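Local structure of putative polyphosphate kinase 2 family protein (Arthrobacter aurescens, 3RHF) at residues A111-D114 / E115-S118; D226-S229 / V230-K234; F65-K69 / F70-K74. The protein probably acts as a polyphosphate kinase of the PPK2 family, transferring phosphate between polyphosphate and nucleotides on a P-loop-type alpha/beta/alpha fold. All coordinates share one frame; numbering follows the deposited sequence.

Interaction 1. Residues A111-D114 / E115-S118; sequences APTD and EEKS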
ATOM      1  N   ALA A 111       1.082 -20.413   1.687  1.00 35.55           N
ATOM      2  CA  ALA A 111       1.557 -21.731   2.217  1.00 35.81           C
ATOM      3  C   ALA A 111       3.089 -21.704   2.230  1.00 34.94           C
ATOM      4  O   ALA A 111       3.699 -21.057   1.409  1.00 34.44           O
ATOM      5  CB  ALA A 111       1.031 -22.948   1.416  1.00 34.97           C
ATOM      6  N   PRO A 112       3.704 -22.392   3.174  1.00 34.76           N
ATOM      7  CA  PRO A 112       5.146 -22.302   3.269  1.00 35.01           C
ATOM      8  C   PRO A 112       5.855 -22.920   2.081  1.00 35.69           C
ATOM      9  O   PRO A 112       5.424 -23.992   1.606  1.00 36.08           O
ATOM     10  CB  PRO A 112       5.459 -23.112   4.525  1.00 34.92           C
ATOM     11  CG  PRO A 112       4.283 -24.005   4.694  1.00 35.40           C
ATOM     12  CD  PRO A 112       3.130 -23.211   4.247  1.00 35.56           C
ATOM     13  N   THR A 113       6.940 -22.271   1.647  1.00 35.61           N
ATOM     14  CA  THR A 113       7.871 -22.867   0.698  1.00 36.65           C
ATOM     15  C   THR A 113       8.679 -23.985   1.356  1.00 37.25           C
ATOM     16  O   THR A 113       8.735 -24.108   2.569  1.00 34.46           O
ATOM     17  CB  THR A 113       8.900 -21.871   0.145  1.00 36.86           C
ATOM     18  OG1 THR A 113       9.861 -21.561   1.164  1.00 37.64           O
ATOM     19  CG2 THR A 113       8.237 -20.620  -0.321  1.00 34.69           C
ATOM     20  N   ASP A 114       9.279 -24.821   0.509  1.00 40.20           N
ATOM     21  CA  ASP A 114      10.160 -25.915   0.978  1.00 42.41           C
ATOM     22  C   ASP A 114      11.284 -25.340   1.881  1.00 40.96           C
ATOM     23  O   ASP A 114      11.449 -25.788   3.016  1.00 39.90           O
ATOM     24  CB  ASP A 114      10.733 -26.739  -0.210  1.00 44.81           C
ATOM     25  CG  ASP A 114       9.662 -27.692  -0.892  1.00 49.76           C
ATOM     26  OD1 ASP A 114       8.737 -28.246  -0.215  1.00 54.97           O
ATOM     27  OD2 ASP A 114       9.794 -27.905  -2.129  1.00 55.87           O
ATOM     28  N   GLU A 115      11.984 -24.300   1.415  1.00 39.66           N
ATOM     29  CA  GLU A 115      12.885 -23.553   2.315  1.00 38.84           C
ATOM     30  C   GLU A 115      12.192 -23.258   3.659  1.00 37.39           C
ATOM     31  O   GLU A 115      12.682 -23.647   4.732  1.00 37.39           O
ATOM     32  CB  GLU A 115      13.388 -22.260   1.683  1.00 38.65           C
ATOM     33  CG  GLU A 115      14.505 -21.602   2.505  1.00 41.60           C
ATOM     34  CD  GLU A 115      14.926 -20.215   2.005  1.00 46.70           C
ATOM     35  OE1 GLU A 115      14.110 -19.514   1.378  1.00 49.98           O
ATOM     36  OE2 GLU A 115      16.074 -19.804   2.276  1.00 50.58           O
ATOM     37  N   GLU A 116      11.027 -22.635   3.616  1.00 35.66           N
ATOM     38  CA  GLU A 116      10.332 -22.328   4.861  1.00 34.83           C
ATOM     39  C   GLU A 116       9.963 -23.566   5.681  1.00 34.61           C
ATOM     40  O   GLU A 116      10.084 -23.545   6.910  1.00 33.14           O
ATOM     41  CB  GLU A 116       9.126 -21.422   4.620  1.00 34.25           C
ATOM     42  CG  GLU A 116       9.518 -20.054   4.033  1.00 35.02           C
ATOM     43  CD  GLU A 116       8.320 -19.206   3.542  1.00 34.67           C
ATOM     44  OE1 GLU A 116       7.187 -19.696   3.430  1.00 34.10           O
ATOM     45  OE2 GLU A 116       8.523 -18.022   3.253  1.00 33.14           O
ATOM     46  N   LYS A 117       9.545 -24.653   5.033  1.00 35.48           N
ATOM     47  CA  LYS A 117       9.130 -25.839   5.797  1.00 36.65           C
ATOM     48  C   LYS A 117      10.346 -26.464   6.527  1.00 36.81           C
ATOM     49  O   LYS A 117      10.203 -27.226   7.504  1.00 37.60           O
ATOM     50  CB  LYS A 117       8.444 -26.903   4.909  1.00 38.14           C
ATOM     51  CG  LYS A 117       7.051 -26.516   4.331  1.00 41.05           C
ATOM     52  CD  LYS A 117       6.078 -27.683   4.007  1.00 45.72           C
ATOM     53  CE  LYS A 117       6.177 -28.254   2.527  1.00 49.66           C
ATOM     54  NZ  LYS A 117       5.973 -27.267   1.342  1.00 51.42           N
ATOM     55  N   SER A 118      11.544 -26.151   6.067  1.00 35.57           N
ATOM     56  CA  SER A 118      12.704 -26.794   6.638  1.00 35.91           C
ATOM     57  C   SER A 118      13.331 -25.925   7.769  1.00 34.26           C
ATOM     58  O   SER A 118      14.339 -26.293   8.353  1.00 32.93           O
ATOM     59  CB  SER A 118      13.675 -27.191   5.507  1.00 36.15           C
ATOM     60  OG  SER A 118      14.520 -26.109   5.190  1.00 37.56           O
TER
HETATM   61  O   HOH W   1       5.314 -19.012   1.798  1.00 29.77           O
HETATM   62  O   HOH W   2      11.519 -19.667   0.513  1.00 34.73           O

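Interaction 2. Residues D226-S229 / V230-K234; sequences DAYS and VAFEK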
ATOM      1  N   ASP A 226     -12.703 -24.361  17.415  1.00 43.02           N
ATOM      2  CA  ASP A 226     -12.047 -24.929  18.607  1.00 43.67           C
ATOM      3  C   ASP A 226     -10.539 -24.517  18.638  1.00 41.40           C
ATOM      4  O   ASP A 226      -9.988 -24.126  19.683  1.00 39.91           O
ATOM      5  CB  ASP A 226     -12.266 -26.470  18.679  1.00 44.79           C
ATOM      6  CG  ASP A 226     -11.799 -27.070  19.998  1.00 48.86           C
ATOM      7  OD1 ASP A 226     -12.342 -26.672  21.053  1.00 53.55           O
ATOM      8  OD2 ASP A 226     -10.867 -27.925  19.999  1.00 53.49           O
ATOM      9  N   ALA A 227      -9.901 -24.621  17.477  1.00 39.41           N
ATOM     10  CA  ALA A 227      -8.511 -24.255  17.333  1.00 38.55           C
ATOM     11  C   ALA A 227      -8.301 -22.809  17.763  1.00 37.49           C
ATOM     12  O   ALA A 227      -7.358 -22.494  18.492  1.00 36.56           O
ATOM     13  CB  ALA A 227      -8.076 -24.441  15.899  1.00 38.16           C
ATOM     14  N   TYR A 228      -9.194 -21.941  17.311  1.00 36.59           N
ATOM     15  CA  TYR A 228      -9.092 -20.542  17.626  1.00 36.41           C
ATOM     16  C   TYR A 228      -9.230 -20.362  19.115  1.00 37.33           C
ATOM     17  O   TYR A 228      -8.441 -19.657  19.740  1.00 37.31           O
ATOM     18  CB  TYR A 228     -10.156 -19.712  16.863  1.00 36.33           C
ATOM     19  CG  TYR A 228      -9.634 -19.212  15.523  1.00 34.99           C
ATOM     20  CD1 TYR A 228      -8.730 -18.162  15.461  1.00 31.05           C
ATOM     21  CD2 TYR A 228     -10.011 -19.817  14.323  1.00 33.56           C
ATOM     22  CE1 TYR A 228      -8.231 -17.729  14.259  1.00 29.43           C
ATOM     23  CE2 TYR A 228      -9.493 -19.364  13.097  1.00 31.59           C
ATOM     24  CZ  TYR A 228      -8.596 -18.319  13.086  1.00 28.56           C
ATOM     25  OH  TYR A 228      -8.048 -17.848  11.898  1.00 29.09           O
ATOM     26  N   SER A 229     -10.251 -20.993  19.688  1.00 38.30           N
ATOM     27  CA  SER A 229     -10.585 -20.724  21.064  1.00 38.99           C
ATOM     28  C   SER A 229      -9.478 -21.221  21.948  1.00 38.65           C
ATOM     29  O   SER A 229      -9.158 -20.579  22.917  1.00 38.16           O
ATOM     30  CB  SER A 229     -11.944 -21.323  21.445  1.00 39.72           C
ATOM     31  OG  SER A 229     -11.856 -22.696  21.367  1.00 42.35           O
ATOM     32  N   VAL A 230      -8.857 -22.341  21.590  1.00 39.49           N
ATOM     33  CA  VAL A 230      -7.725 -22.851  22.361  1.00 39.96           C
ATOM     34  C   VAL A 230      -6.532 -21.915  22.223  1.00 39.12           C
ATOM     35  O   VAL A 230      -5.974 -21.462  23.239  1.00 39.52           O
ATOM     36  CB  VAL A 230      -7.351 -24.281  21.981  1.00 41.06           C
ATOM     37  CG1 VAL A 230      -6.021 -24.707  22.681  1.00 39.35           C
ATOM     38  CG2 VAL A 230      -8.508 -25.210  22.355  1.00 41.71           C
ATOM     39  N   ALA A 231      -6.181 -21.605  20.981  1.00 38.14           N
ATOM     40  CA  ALA A 231      -5.188 -20.559  20.661  1.00 37.62           C
ATOM     41  C   ALA A 231      -5.354 -19.306  21.509  1.00 37.70           C
ATOM     42  O   ALA A 231      -4.359 -18.771  21.992  1.00 36.68           O
ATOM     43  CB  ALA A 231      -5.245 -20.181  19.159  1.00 36.74           C
ATOM     44  N   PHE A 232      -6.593 -18.841  21.695  1.00 38.66           N
ATOM     45  CA  PHE A 232      -6.819 -17.650  22.536  1.00 39.97           C
ATOM     46  C   PHE A 232      -6.590 -17.932  24.016  1.00 42.21           C
ATOM     47  O   PHE A 232      -6.076 -17.072  24.715  1.00 43.34           O
ATOM     48  CB  PHE A 232      -8.224 -17.017  22.419  1.00 39.70           C
ATOM     49  CG  PHE A 232      -8.663 -16.659  21.014  1.00 37.34           C
ATOM     50  CD1 PHE A 232      -7.784 -16.207  20.075  1.00 35.90           C
ATOM     51  CD2 PHE A 232      -9.993 -16.774  20.667  1.00 37.12           C
ATOM     52  CE1 PHE A 232      -8.214 -15.902  18.809  1.00 35.00           C
ATOM     53  CE2 PHE A 232     -10.421 -16.480  19.422  1.00 36.82           C
ATOM     54  CZ  PHE A 232      -9.510 -16.052  18.479  1.00 36.10           C
ATOM     55  N   GLU A 233      -6.971 -19.101  24.517  1.00 44.27           N
ATOM     56  CA  GLU A 233      -6.688 -19.417  25.924  1.00 46.11           C
ATOM     57  C   GLU A 233      -5.195 -19.468  26.120  1.00 45.17           C
ATOM     58  O   GLU A 233      -4.712 -19.171  27.179  1.00 45.27           O
ATOM     59  CB  GLU A 233      -7.286 -20.777  26.362  1.00 47.79           C
ATOM     60  CG  GLU A 233      -8.845 -20.771  26.551  1.00 53.55           C
ATOM     61  CD  GLU A 233      -9.461 -22.191  26.765  1.00 59.63           C
ATOM     62  OE1 GLU A 233      -8.677 -23.065  27.247  1.00 63.83           O
ATOM     63  OE2 GLU A 233     -10.689 -22.405  26.456  1.00 57.90           O
ATOM     64  N   LYS A 234      -4.463 -19.888  25.099  1.00 44.57           N
ATOM     65  CA  LYS A 234      -3.029 -20.121  25.241  1.00 44.45           C
ATOM     66  C   LYS A 234      -2.197 -18.857  25.026  1.00 43.30           C
ATOM     67  O   LYS A 234      -1.169 -18.726  25.673  1.00 43.26           O
ATOM     68  CB  LYS A 234      -2.568 -21.222  24.272  1.00 44.74           C
ATOM     69  CG  LYS A 234      -3.272 -22.608  24.479  1.00 46.77           C
ATOM     70  CD  LYS A 234      -2.508 -23.521  25.463  1.00 49.12           C
ATOM     71  CE  LYS A 234      -3.335 -24.699  25.976  1.00 49.39           C
ATOM     72  NZ  LYS A 234      -2.957 -24.968  27.396  1.00 51.07           N
TER

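Interaction 3. Residues F65-K69 / F70-K74; sequences FAEGK and FGNPK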
ATOM      1  N   PHE A  65       6.355   7.154  11.998  1.00 24.62           N
ATOM      2  CA  PHE A  65       7.436   7.176  11.013  1.00 24.51           C
ATOM      3  C   PHE A  65       8.479   8.269  11.265  1.00 24.90           C
ATOM      4  O   PHE A  65       9.649   8.026  11.238  1.00 23.54           O
ATOM      5  CB  PHE A  65       6.835   7.371   9.640  1.00 25.00           C
ATOM      6  CG  PHE A  65       7.801   7.158   8.530  1.00 24.70           C
ATOM      7  CD1 PHE A  65       8.069   5.904   8.070  1.00 25.22           C
ATOM      8  CD2 PHE A  65       8.475   8.204   7.996  1.00 25.02           C
ATOM      9  CE1 PHE A  65       8.997   5.706   7.046  1.00 26.32           C
ATOM     10  CE2 PHE A  65       9.396   8.008   6.977  1.00 28.04           C
ATOM     11  CZ  PHE A  65       9.646   6.763   6.496  1.00 25.19           C
ATOM     12  N   ALA A  66       8.021   9.484  11.512  1.00 27.04           N
ATOM     13  CA  ALA A  66       8.901  10.640  11.689  1.00 27.50           C
ATOM     14  C   ALA A  66       9.748  10.375  12.896  1.00 28.71           C
ATOM     15  O   ALA A  66      10.963  10.605  12.872  1.00 28.33           O
ATOM     16  CB  ALA A  66       8.105  11.911  11.871  1.00 27.21           C
ATOM     17  N   GLU A  67       9.109   9.874  13.947  1.00 29.99           N
ATOM     18  CA  GLU A  67       9.825   9.549  15.179  1.00 31.76           C
ATOM     19  C   GLU A  67      10.858   8.479  14.913  1.00 31.77           C
ATOM     20  O   GLU A  67      11.996   8.568  15.379  1.00 32.78           O
ATOM     21  CB  GLU A  67       8.872   9.069  16.270  1.00 32.33           C
ATOM     22  CG  GLU A  67       7.929  10.125  16.785  1.00 37.27           C
ATOM     23  CD  GLU A  67       8.169  10.506  18.242  1.00 43.49           C
ATOM     24  OE1 GLU A  67       9.329  10.756  18.604  1.00 48.69           O
ATOM     25  OE2 GLU A  67       7.195  10.595  19.019  1.00 45.18           O
ATOM     26  N   GLY A  68      10.467   7.451  14.185  1.00 32.32           N
ATOM     27  CA  GLY A  68      11.420   6.411  13.838  1.00 33.52           C
ATOM     28  C   GLY A  68      12.632   6.947  13.068  1.00 34.14           C
ATOM     29  O   GLY A  68      13.746   6.545  13.323  1.00 34.77           O
ATOM     30  N   LYS A  69      12.411   7.872  12.138  1.00 34.86           N
ATOM     31  CA  LYS A  69      13.499   8.458  11.347  1.00 36.15           C
ATOM     32  C   LYS A  69      14.443   9.227  12.273  1.00 35.95           C
ATOM     33  O   LYS A  69      15.552   9.484  11.918  1.00 36.67           O
ATOM     34  CB  LYS A  69      12.958   9.333  10.190  1.00 36.48           C
ATOM     35  CG  LYS A  69      14.012  10.258   9.484  1.00 42.10           C
ATOM     36  CD  LYS A  69      13.640  10.850   8.024  1.00 47.88           C
ATOM     37  CE  LYS A  69      14.599  12.070   7.617  1.00 52.37           C
ATOM     38  NZ  LYS A  69      14.365  12.810   6.273  1.00 55.63           N
ATOM     39  N   PHE A  70      14.011   9.551  13.473  1.00 35.51           N
ATOM     40  CA  PHE A  70      14.811  10.354  14.384  1.00 36.33           C
ATOM     41  C   PHE A  70      15.285   9.527  15.561  1.00 36.27           C
ATOM     42  O   PHE A  70      15.607  10.071  16.601  1.00 37.05           O
ATOM     43  CB  PHE A  70      14.018  11.607  14.833  1.00 35.97           C
ATOM     44  CG  PHE A  70      14.206  12.779  13.899  1.00 36.22           C
ATOM     45  CD1 PHE A  70      14.879  13.936  14.321  1.00 36.30           C
ATOM     46  CD2 PHE A  70      13.766  12.708  12.584  1.00 34.00           C
ATOM     47  CE1 PHE A  70      15.114  14.985  13.457  1.00 36.18           C
ATOM     48  CE2 PHE A  70      14.021  13.762  11.701  1.00 37.17           C
ATOM     49  CZ  PHE A  70      14.710  14.904  12.152  1.00 37.42           C
ATOM     50  N   GLY A  71      15.325   8.211  15.396  1.00 35.61           N
ATOM     51  CA  GLY A  71      15.785   7.314  16.477  1.00 35.44           C
ATOM     52  C   GLY A  71      14.805   6.712  17.477  1.00 34.70           C
ATOM     53  O   GLY A  71      15.207   5.965  18.359  1.00 34.44           O
ATOM     54  N   ASN A  72      13.518   6.994  17.362  1.00 34.22           N
ATOM     55  CA  ASN A  72      12.541   6.315  18.227  1.00 33.90           C
ATOM     56  C   ASN A  72      12.449   4.838  17.875  1.00 32.79           C
ATOM     57  O   ASN A  72      12.382   4.486  16.708  1.00 32.47           O
ATOM     58  CB  ASN A  72      11.160   6.962  18.112  1.00 33.61           C
ATOM     59  CG  ASN A  72      10.306   6.694  19.326  1.00 36.43           C
ATOM     60  OD1 ASN A  72      10.203   5.562  19.769  1.00 38.90           O
ATOM     61  ND2 ASN A  72       9.729   7.735  19.897  1.00 38.35           N
ATOM     62  N   PRO A  73      12.461   3.961  18.877  1.00 32.97           N
ATOM     63  CA  PRO A  73      12.377   2.566  18.468  1.00 32.25           C
ATOM     64  C   PRO A  73      10.963   2.020  18.299  1.00 31.39           C
ATOM     65  O   PRO A  73      10.807   0.862  17.894  1.00 31.76           O
ATOM     66  CB  PRO A  73      13.089   1.823  19.613  1.00 33.00           C
ATOM     67  CG  PRO A  73      12.940   2.679  20.795  1.00 33.08           C
ATOM     68  CD  PRO A  73      12.830   4.094  20.306  1.00 34.00           C
ATOM     69  N   LYS A  74       9.933   2.802  18.576  1.00 30.63           N
ATOM     70  CA  LYS A  74       8.613   2.225  18.625  1.00 30.42           C
ATOM     71  C   LYS A  74       8.091   1.905  17.244  1.00 29.11           C
ATOM     72  O   LYS A  74       8.437   2.546  16.282  1.00 28.11           O
ATOM     73  CB  LYS A  74       7.653   3.131  19.362  1.00 32.61           C
ATOM     74  CG  LYS A  74       7.930   3.284  20.870  1.00 36.46           C
ATOM     75  CD  LYS A  74       6.858   4.199  21.475  1.00 43.00           C
ATOM     76  CE  LYS A  74       7.320   5.071  22.702  1.00 47.90           C
ATOM     77  NZ  LYS A  74       7.358   6.563  22.405  1.00 50.49           N
TER

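Interaction 1. Residues A111-D114 / E115-S118
Thr113 and Glu116 meet at an N-terminal helix cap on the protein surface, where the loop that follows strand 104-108 turns into the short helix 114-117. The Thr113 hydroxyl sits between its own backbone N and carbonyl carbon (chi1 73°), which places OG1 in front of the first turn. There it accepts the Glu116 backbone N-H in a nearly straight bond, N to OG1 2.9 Å with 170° at the hydrogen. The Glu116 side chain makes the reciprocal bond: with CG beside its own backbone N and the chain extended beyond, it runs back along the turn until OE1 receives Thr113 N at 3.1 Å. That N-H arrives from above the carboxylate plane, 47° out of it. The two reciprocal bonds make a capping box, with Thr113 as the N-cap residue. Inside it the Thr113 carbonyl also starts the helical bonding, Lys117 N lying 2.7 Å from Thr113 O. Two waters bridge the cap: one donates to both Ala111 O and Glu116 OE1, and the other links Thr113 OG1 with Glu115 OE1. Glu116 OE1 is in addition salt-bridged to Arg124, whose helix 123-126 also sends Trp123 against Glu115 and Glu116. Across the turn Lys117 bends at its third and fourth torsions and brings NZ back over the loop. CG of Lys117 lies 3.8 Å from CG of Pro112, the two side chains crossing at about a right angle, while NZ shares weak bonds between Pro112 O and Asp114 OD1, the latter as a salt bridge of 3.3 Å. Asp114 and Lys117 point the same way, side by side, and the Asp114 carboxylate lies near the N-terminal end of the helix, where its negative charge would probably be favoured by the helix dipole.

Interaction 2. Residues D226-S229 / V230-K234
Tyr228 and Phe232, one helical turn apart on helix 221-235, lean their rings obliquely against each other: the planes stand 44° apart and the centroids 6.0 Å. Contact is made near the root of the tyrosine, where CD1 of Tyr228 comes within 3.8 Å of CZ of Phe232 and the phenol continues past it. Phe232 has CG beside its own backbone N (chi1 -54°), which folds the ring back over the preceding turn. One ring face thereby lies on the Tyr228 carbonyl, whose O stands 3.2 Å above the plane and is offset toward the rim. Tyr228 O also accepts Phe232 N at 2.8 Å, as part of the regular i to i+4 bonding that runs through these nine residues. Both aromatic side chains press on Met185 of strand 179-187, and the Phe232 ring also meets that of Trp242, so this face of the amphipathic helix packs on the central parallel sheet. Tyr228 OH ends in a weak hydrogen bond to Gln81. On another side of the helix, Ser229 turns OG between its backbone N and carbonyl carbon (chi1 65°) and reaches Asp226 O at 2.9 Å. That carbonyl is gripped twice, since Val230 N also bonds to it, 2.8 Å from Asp226 O. Val230 CG2 lies 3.2 Å from Asp226 O, while the Asp226 carboxylate turns to its salt-bridge partner Arg150. The chemistry is thus divided: apolar ring contact serves the sheet side, and the serine hydroxyl spends its hydrogen bond on a main-chain carbonyl of the preceding turn. A main-chain oxygen that is already bonded in the helix also supplies the partial negative charge lying over the Phe232 ring.

Interaction 3. Residues F65-K69 / F70-K74
The Phe70 ring leans obliquely against the last turn of helix 43-69, its CD2 3.5 Å from Ala66 O, and the Lys69 stem crosses it obliquely, CG of Lys69 4.0 Å from CD2 of Phe70. The other flat pair is the Glu67 carboxylate and the Asn72 amide, whose planes are turned 84° apart, almost perpendicular. Asn72 holds CG anti to its backbone N (chi1 -157°), and its amide extends back beside the helix so that ND2 donates a weak bond, 3.3 Å to Glu67 OE1. Below the amide the two stems touch, with CB of Glu67 and CB of Asn72 3.6 Å apart. Asn72 OD1 accepts Lys74 N at 3.0 Å and forms an Asx turn; this bond, helped by the weak one, limits the rotation of the amide. The backbone beneath is a Schellman motif. Asn72 N reaches Glu67 O at 3.0 Å, Gly71 N bonds to Gly68 O at 3.1 Å, and Gly71 occupies the C-prime position with positive phi. Phe70 N also donates to Glu67 O, from the opposite carbonyl face to Asn72 N; each donor stands well out of the carbonyl plane, and neither is on a lone pair. A CA-H...O contact from Gly68 to Asn72 O completes the wrap. The remaining carboxylate oxygen of Glu67, OE2, takes a hydrogen bond from Asp271 N, tying the turn to the C-terminal part of the chain. Ala66 and Phe70 touch Pro273 there and also pack against Trp208 of the second subunit. The turn therefore stands at the subunit contact, between the end of the long helix 43-69 and strand 75-82, the middle strand of the parallel sheet, with Lys74 already paired through its backbone to Gly133.

From the N terminus, interaction 3 comes first: it ends helix 43-69 and leads the chain into the central strand 75-82. Interaction 1 follows, after the edge strand 104-108, and starts helix 114-117 at the surface. Interaction 2 comes last, within helix 221-235, ahead of the opposite edge strand 242-246. Each is a local contact within one continuous stretch and closes no long loop, so the three lie in series, none nesting in or crossing another. They do not touch: the centres of interactions 1 and 2 are about 24 Å apart, and interactions 2 and 3 lie on opposite sides of the chain's centre. Together they mark a helix end, start and middle around one sheet.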